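Local atomic coordinates of hypothetical protein MG027 (Mycoplasma genitalium, PDB entry 1Q8C), a protein that is of unknown function but adopts an all-helical fold resembling that of NusB proteins, the transcription antitermination factors that bind RNA. Residues K73-Q78 and A104-A109; F26-F31 and E37-D42; A20-I25 and D132-G137. One frame throughout, in Å; residues are numbered along the deposited sequence.

Contact 1 of 3, residues K73-Q78 and A104-A109; sequences KKIEEQ and AVVLCA
Two helices of the all-helical, NusB-like fold, 55-81 and 100-116, meet here through the side chain of Ile75, which reaches across to Val106 and Leu107. Ile75 CD1 is the main probe: it lies 3.5 Å from Leu107 CD2, closer than a usual methyl-methyl contact, and 3.8 Å from Val106 CG1. One carbon further in, Ile75 CG1 is 3.9 Å from the same Val106 CG1, so the outer half of the isoleucine runs alongside that methyl. CG1 of Ile75 is anti to the carbonyl carbon (chi1 -73°), and the nearly extended second torsion (158°) carries CD1 on to touch both Val106 CG1 and Leu107 CD2. Val106 answers with the methyl that stands anti to its backbone nitrogen. The pair Ile75 and Val106 slide past one another in opposite directions, whereas Leu107 lies crosswise to Ile75 at roughly a right angle and presents CD2. The backbones stay well apart, 8.2 Å between Ile75 CA and Val106 CA, and the contact is wholly apolar and buried. It belongs to the core of the chain, its centre about 7 Å from the centre of the chain. Leu147, near the C-terminus, packs on Ile75 as well, while Leu107 also touches Phe71 and Gln72 one turn earlier on helix 55-81. On the far flank of helix 100-116, Val105 and Cys108 rest on Val22 of helix 14-28, and Val105 additionally meets Ala127, Ile130 and Met131 of helix 120-133.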
# COMPACT_ATOMS: atom_id res chain seq x y z
N LYS A 73 9.48 -8.29 0.66
CA LYS A 73 9.78 -9.70 0.45
C LYS A 73 8.53 -10.50 0.10
O LYS A 73 8.50 -11.18 -0.92
CB LYS A 73 10.45 -10.31 1.68
CG LYS A 73 11.82 -10.92 1.41
CD LYS A 73 12.86 -9.91 0.94
CE LYS A 73 14.28 -10.50 0.90
NZ LYS A 73 15.36 -9.45 0.74
N LYS A 74 7.50 -10.41 0.95
CA LYS A 74 6.24 -11.13 0.72
C LYS A 74 5.69 -10.87 -0.68
O LYS A 74 5.22 -11.79 -1.35
CB LYS A 74 5.19 -10.74 1.76
CG LYS A 74 5.40 -11.37 3.12
CD LYS A 74 4.49 -10.75 4.16
CE LYS A 74 5.07 -10.86 5.58
NZ LYS A 74 4.25 -10.09 6.58
N ILE A 75 5.75 -9.62 -1.12
CA ILE A 75 5.39 -9.27 -2.48
C ILE A 75 6.29 -10.01 -3.48
O ILE A 75 5.82 -10.84 -4.24
CB ILE A 75 5.48 -7.74 -2.65
CG1 ILE A 75 4.30 -7.09 -1.92
CG2 ILE A 75 5.50 -7.35 -4.12
CD1 ILE A 75 4.51 -5.66 -1.54
N GLU A 76 7.59 -9.71 -3.46
CA GLU A 76 8.59 -10.40 -4.28
C GLU A 76 8.21 -11.86 -4.56
O GLU A 76 8.18 -12.30 -5.72
CB GLU A 76 9.97 -10.36 -3.58
CG GLU A 76 11.19 -10.31 -4.51
CD GLU A 76 12.52 -10.54 -3.77
OE1 GLU A 76 13.50 -11.07 -4.41
OE2 GLU A 76 12.60 -10.20 -2.55
N GLU A 77 7.89 -12.60 -3.50
CA GLU A 77 7.70 -14.05 -3.60
C GLU A 77 6.28 -14.51 -3.98
O GLU A 77 6.09 -15.66 -4.38
CB GLU A 77 8.09 -14.72 -2.27
CG GLU A 77 9.47 -14.32 -1.75
CD GLU A 77 9.68 -14.74 -0.30
OE1 GLU A 77 8.77 -14.48 0.53
OE2 GLU A 77 10.74 -15.36 -0.01
N GLN A 78 5.29 -13.64 -3.82
CA GLN A 78 3.93 -13.99 -4.19
C GLN A 78 3.78 -13.94 -5.70
O GLN A 78 3.24 -14.86 -6.32
CB GLN A 78 2.91 -13.09 -3.52
CG GLN A 78 1.55 -13.74 -3.33
CD GLN A 78 1.67 -15.20 -2.94
OE1 GLN A 78 2.39 -15.55 -1.99
NE2 GLN A 78 0.99 -16.07 -3.67
N ALA A 104 3.31 0.41 -4.60
CA ALA A 104 2.97 1.37 -3.54
C ALA A 104 1.53 1.16 -3.07
O ALA A 104 1.23 1.28 -1.88
CB ALA A 104 3.18 2.81 -4.03
N VAL A 105 0.66 0.85 -4.03
CA VAL A 105 -0.73 0.50 -3.73
C VAL A 105 -0.80 -0.79 -2.90
O VAL A 105 -1.56 -0.86 -1.93
CB VAL A 105 -1.56 0.30 -5.00
CG1 VAL A 105 -2.92 -0.32 -4.65
CG2 VAL A 105 -1.72 1.61 -5.76
N VAL A 106 -0.03 -1.81 -3.26
CA VAL A 106 -0.04 -3.07 -2.52
C VAL A 106 0.57 -2.88 -1.10
O VAL A 106 0.05 -3.40 -0.14
CB VAL A 106 0.70 -4.21 -3.25
CG1 VAL A 106 0.83 -5.43 -2.33
CG2 VAL A 106 -0.03 -4.62 -4.53
N LEU A 107 1.66 -2.16 -0.99
CA LEU A 107 2.25 -1.92 0.34
C LEU A 107 1.32 -1.13 1.25
O LEU A 107 1.39 -1.27 2.47
CB LEU A 107 3.58 -1.19 0.21
CG LEU A 107 4.67 -2.08 -0.36
CD1 LEU A 107 5.81 -1.23 -0.88
CD2 LEU A 107 5.15 -3.05 0.70
N CYS A 108 0.46 -0.29 0.68
CA CYS A 108 -0.45 0.50 1.51
C CYS A 108 -1.49 -0.42 2.13
O CYS A 108 -1.81 -0.28 3.30
CB CYS A 108 -1.09 1.64 0.70
SG CYS A 108 -2.31 2.67 1.60
N ALA A 109 -1.99 -1.36 1.33
CA ALA A 109 -2.99 -2.34 1.76
C ALA A 109 -2.48 -3.26 2.88
O ALA A 109 -3.21 -3.57 3.83
CB ALA A 109 -3.42 -3.20 0.55

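Contact 2 of 3, residues F26-F31 and E37-D42; sequences FSLLFF and EVIQAD
Leu28, on the C-terminal part of helix 14-28, meets Ile39 and Asp42 of helix 36-45. Just before it in the chain, Phe26 and Ser27 turn to other neighbours: the Phe26 ring packs on Leu100 and Ala104 of helix 100-116, and Ser27 OG is hydrogen-bonded to the backbone oxygen of Phe24. Leu28 then points its CB toward helix 36-45. Its CG is anti to the carbonyl carbon and its second torsion is extended (172°), an outstretched shape that brings CD1 to 3.6 Å from Ile39 CG2. That methyl of Ile39 is the branch anti to the backbone nitrogen, and the two side chains cross obliquely. The second methyl, Leu28 CD2, lies 4.2 Å from Asp42 OD2, a loose contact of a carbon with a carboxylate oxygen whose strong partner is elsewhere: OD2 forms a salt bridge with Lys34. Lys34, in the connection between the helices, also touches Leu28 and Ile39. The segments belong to two consecutive helices of the NusB-like fold, joined by that short connection, with Leu28 CA and Ile39 CA 8.5 Å apart. Helix 55-81 also packs here, Phe64 on Leu28 and Ser65 on Ile39. Beyond Leu28, Leu29 turns to Gln72 of helix 55-81 and to Leu100 and Ala104. Phe30 sets CE2 3.6 Å above one face of the Phe26 ring, toward its rim. Phe31 follows, with Phe30 CB 3.4 Å above one face of its own ring, again offset from the centre.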
# COMPACT_ATOMS: atom_id res chain seq x y z
N PHE A 26 4.93 5.79 -2.70
CA PHE A 26 5.45 5.84 -4.07
C PHE A 26 6.70 6.70 -4.20
O PHE A 26 7.65 6.30 -4.87
CB PHE A 26 4.40 6.41 -5.04
CG PHE A 26 4.88 6.50 -6.46
CD1 PHE A 26 5.35 5.37 -7.10
CD2 PHE A 26 4.84 7.71 -7.16
CE1 PHE A 26 5.80 5.43 -8.42
CE2 PHE A 26 5.27 7.78 -8.47
CZ PHE A 26 5.75 6.64 -9.11
N SER A 27 6.67 7.89 -3.58
CA SER A 27 7.75 8.86 -3.68
C SER A 27 9.00 8.38 -2.97
O SER A 27 10.10 8.82 -3.30
CB SER A 27 7.33 10.22 -3.11
OG SER A 27 7.14 10.16 -1.69
N LEU A 28 8.82 7.48 -2.00
CA LEU A 28 9.90 6.89 -1.22
C LEU A 28 10.54 5.68 -1.89
O LEU A 28 11.72 5.40 -1.66
CB LEU A 28 9.39 6.42 0.15
CG LEU A 28 8.93 7.36 1.28
CD1 LEU A 28 8.32 6.53 2.37
CD2 LEU A 28 10.08 8.14 1.89
N LEU A 29 9.79 4.95 -2.72
CA LEU A 29 10.34 3.71 -3.27
C LEU A 29 11.51 3.91 -4.22
O LEU A 29 12.23 2.97 -4.51
CB LEU A 29 9.25 2.85 -3.92
CG LEU A 29 8.24 2.31 -2.90
CD1 LEU A 29 7.09 1.63 -3.63
CD2 LEU A 29 8.91 1.36 -1.88
N PHE A 30 11.72 5.14 -4.69
CA PHE A 30 12.83 5.47 -5.57
C PHE A 30 14.16 5.59 -4.82
O PHE A 30 15.22 5.55 -5.45
CB PHE A 30 12.54 6.81 -6.27
CG PHE A 30 11.33 6.78 -7.18
CD1 PHE A 30 11.45 6.40 -8.51
CD2 PHE A 30 10.07 7.13 -6.69
CE1 PHE A 30 10.35 6.38 -9.34
CE2 PHE A 30 8.97 7.11 -7.52
CZ PHE A 30 9.10 6.74 -8.85
N PHE A 31 14.11 5.74 -3.50
CA PHE A 31 15.26 6.08 -2.67
C PHE A 31 15.36 5.26 -1.38
O PHE A 31 15.78 5.78 -0.32
CB PHE A 31 15.16 7.56 -2.29
CG PHE A 31 14.98 8.47 -3.47
CD1 PHE A 31 16.05 8.82 -4.26
CD2 PHE A 31 13.72 8.97 -3.80
CE1 PHE A 31 15.89 9.66 -5.36
CE2 PHE A 31 13.56 9.80 -4.90
CZ PHE A 31 14.64 10.15 -5.67
N GLU A 37 11.74 5.84 11.83
CA GLU A 37 11.32 7.12 12.40
C GLU A 37 11.53 8.26 11.40
O GLU A 37 10.77 9.21 11.38
CB GLU A 37 12.01 7.39 13.73
CG GLU A 37 11.43 6.49 14.83
CD GLU A 37 11.82 6.93 16.23
OE1 GLU A 37 12.96 6.62 16.66
OE2 GLU A 37 10.98 7.60 16.89
N VAL A 38 12.53 8.13 10.54
CA VAL A 38 12.76 9.09 9.48
C VAL A 38 11.56 9.16 8.51
O VAL A 38 11.13 10.25 8.18
CB VAL A 38 14.09 8.80 8.75
CG1 VAL A 38 14.22 9.60 7.46
CG2 VAL A 38 15.27 9.10 9.70
N ILE A 39 11.00 8.02 8.10
CA ILE A 39 9.86 7.99 7.20
C ILE A 39 8.63 8.62 7.86
O ILE A 39 7.91 9.41 7.24
CB ILE A 39 9.51 6.55 6.80
CG1 ILE A 39 10.61 5.92 5.94
CG2 ILE A 39 8.23 6.56 5.97
CD1 ILE A 39 10.59 4.36 5.97
N GLN A 40 8.40 8.23 9.12
CA GLN A 40 7.36 8.81 9.96
C GLN A 40 7.52 10.34 10.06
O GLN A 40 6.54 11.04 9.91
CB GLN A 40 7.34 8.16 11.35
CG GLN A 40 7.03 6.63 11.34
CD GLN A 40 7.23 5.94 12.69
OE1 GLN A 40 6.86 6.49 13.72
NE2 GLN A 40 7.81 4.74 12.68
N ALA A 41 8.73 10.87 10.29
CA ALA A 41 8.95 12.33 10.28
C ALA A 41 8.84 12.98 8.89
O ALA A 41 8.38 14.12 8.78
CB ALA A 41 10.27 12.70 10.91
N ASP A 42 9.23 12.25 7.83
CA ASP A 42 9.06 12.71 6.43
C ASP A 42 7.56 12.88 6.11
O ASP A 42 7.17 13.81 5.40
CB ASP A 42 9.64 11.69 5.42
CG ASP A 42 11.19 11.67 5.37
OD1 ASP A 42 11.86 12.32 6.18
OD2 ASP A 42 11.79 11.01 4.50

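Contact 3 of 3, residues A20-I25 and D132-G137; sequences AVVEFI and DHYSQG
Tyr134 extends from the end of helix 120-133 to helix 14-28, where its ring meets Val22 and its hydroxyl meets Glu23. The apolar contact is a single approach: Val22 CG1, the methyl anti to the backbone nitrogen, stands 4.0 Å from Tyr134 CE1, and the two side chains slide past each other in opposite directions. Val22 comes to the ring obliquely. With CG of Tyr134 anti to its own carbonyl carbon (chi1 -74°), the ring projects lengthwise from its helix end and puts the hydroxyl foremost. The polar side involves Glu23, whose chain is bent at its second torsion (-30°) and so folds back beside the hydroxyl. Tyr134 OH lies 3.1 Å from Glu23 CG, a close contact with carbon, and 3.5 Å from Glu23 OE2, without a hydrogen bond. The carboxylate and ring planes stand 54° apart. Within the bundle fold this joins the N-terminal helix to the last helix of the chain, the segments being 107 residues apart at their closest ends. A Schellman motif ends that last helix: Ser135 has positive phi, its N is bonded to Asp132 O at 2.9 Å, and Gln136 N to Met131 O. Tyr134 is the first residue to leave helical geometry, and its CB points toward helix 14-28. His133 ND1 lies 3.7 Å above one face of the Tyr134 ring, over its centre. Ile19 of helix 14-28 touches both aromatic residues, and Leu101 of helix 100-116 touches Tyr134.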
# COMPACT_ATOMS: atom_id res chain seq x y z
N ALA A 20 -3.46 9.55 -0.49
CA ALA A 20 -2.36 10.32 0.10
C ALA A 20 -1.22 9.44 0.63
O ALA A 20 -0.05 9.79 0.51
CB ALA A 20 -2.89 11.26 1.20
N VAL A 21 -1.53 8.29 1.21
CA VAL A 21 -0.51 7.38 1.70
C VAL A 21 0.21 6.72 0.52
O VAL A 21 1.44 6.65 0.46
CB VAL A 21 -1.14 6.36 2.64
CG1 VAL A 21 -0.10 5.42 3.19
CG2 VAL A 21 -1.83 7.10 3.81
N VAL A 22 -0.57 6.26 -0.45
CA VAL A 22 -0.02 5.64 -1.65
C VAL A 22 0.99 6.55 -2.36
O VAL A 22 2.09 6.13 -2.73
CB VAL A 22 -1.15 5.27 -2.63
CG1 VAL A 22 -0.58 4.92 -4.01
CG2 VAL A 22 -1.96 4.09 -2.08
N GLU A 23 0.61 7.80 -2.56
CA GLU A 23 1.48 8.74 -3.26
C GLU A 23 2.76 8.95 -2.45
O GLU A 23 3.84 9.02 -3.02
CB GLU A 23 0.78 10.08 -3.51
CG GLU A 23 0.69 10.50 -4.97
CD GLU A 23 1.85 10.02 -5.85
OE1 GLU A 23 2.76 10.84 -6.14
OE2 GLU A 23 1.83 8.82 -6.28
N PHE A 24 2.62 9.01 -1.13
CA PHE A 24 3.76 9.15 -0.24
C PHE A 24 4.74 7.97 -0.36
O PHE A 24 5.94 8.16 -0.60
CB PHE A 24 3.25 9.27 1.20
CG PHE A 24 4.33 9.32 2.22
CD1 PHE A 24 5.16 10.42 2.32
CD2 PHE A 24 4.50 8.26 3.10
CE1 PHE A 24 6.18 10.45 3.29
CE2 PHE A 24 5.48 8.28 4.06
CZ PHE A 24 6.33 9.38 4.15
N ILE A 25 4.21 6.76 -0.20
CA ILE A 25 4.98 5.53 -0.27
C ILE A 25 5.69 5.53 -1.63
O ILE A 25 6.90 5.36 -1.70
CB ILE A 25 4.07 4.29 -0.13
CG1 ILE A 25 3.49 4.18 1.29
CG2 ILE A 25 4.85 3.04 -0.46
CD1 ILE A 25 2.38 3.16 1.43
N ASP A 132 -7.64 2.62 -10.64
CA ASP A 132 -8.44 3.35 -11.62
C ASP A 132 -8.14 4.85 -11.57
O ASP A 132 -8.07 5.51 -12.60
CB ASP A 132 -9.93 3.16 -11.34
CG ASP A 132 -10.46 1.82 -11.83
OD1 ASP A 132 -9.72 1.09 -12.52
OD2 ASP A 132 -11.63 1.44 -11.57
N HIS A 133 -7.98 5.36 -10.35
CA HIS A 133 -7.67 6.77 -10.12
C HIS A 133 -6.38 7.17 -10.82
O HIS A 133 -6.28 8.27 -11.35
CB HIS A 133 -7.59 7.07 -8.62
CG HIS A 133 -7.04 8.43 -8.31
ND1 HIS A 133 -5.69 8.70 -8.30
CD2 HIS A 133 -7.66 9.60 -8.02
CE1 HIS A 133 -5.50 9.97 -8.02
NE2 HIS A 133 -6.68 10.54 -7.84
N TYR A 134 -5.41 6.26 -10.84
CA TYR A 134 -4.11 6.49 -11.48
C TYR A 134 -4.10 5.90 -12.90
O TYR A 134 -3.04 5.72 -13.51
CB TYR A 134 -3.00 5.86 -10.63
CG TYR A 134 -2.66 6.61 -9.36
CD1 TYR A 134 -2.93 6.06 -8.11
CD2 TYR A 134 -2.01 7.85 -9.40
CE1 TYR A 134 -2.60 6.72 -6.93
CE2 TYR A 134 -1.68 8.53 -8.23
CZ TYR A 134 -1.97 7.95 -7.00
OH TYR A 134 -1.65 8.60 -5.84
N SER A 135 -5.29 5.63 -13.43
CA SER A 135 -5.47 5.00 -14.73
C SER A 135 -4.33 4.05 -15.04
O SER A 135 -3.64 4.19 -16.05
CB SER A 135 -5.58 6.05 -15.83
OG SER A 135 -4.34 6.73 -15.99
N GLN A 136 -4.13 3.09 -14.14
CA GLN A 136 -3.10 2.09 -14.33
C GLN A 136 -3.71 1.00 -15.21
O GLN A 136 -3.14 0.65 -16.27
CB GLN A 136 -2.62 1.56 -12.99
CG GLN A 136 -1.56 2.47 -12.34
CD GLN A 136 -0.15 2.18 -12.85
OE1 GLN A 136 0.44 1.15 -12.49
NE2 GLN A 136 0.38 3.08 -13.67
N GLY A 137 -4.89 0.52 -14.82
CA GLY A 137 -5.57 -0.52 -15.59
C GLY A 137 -4.72 -1.78 -15.61
O GLY A 137 -4.68 -2.50 -16.60

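Contact 1 lies deepest, about 7 Å from the centre of the chain; contact 3 follows at 9 Å and contact 2 at 13 Å. Contacts 2 and 3 both use helix 14-28, on successive segments, while contact 1 ties helix 55-81 to helix 100-116. Segment 104-109 bridges the others, since Ala104 packs against Phe26 and Val22, and Cys108 against Val21, Val22 and Ile25; Phe24 likewise touches Ile39 and Asp42. Contact 1 is central, fully buried and purely aliphatic. Contact 2 is peripheral, yet its aliphatic pair is buried, with a carboxylate at the margin. Contact 3 is only partly buried and pairs a tyrosine with valine and glutamate.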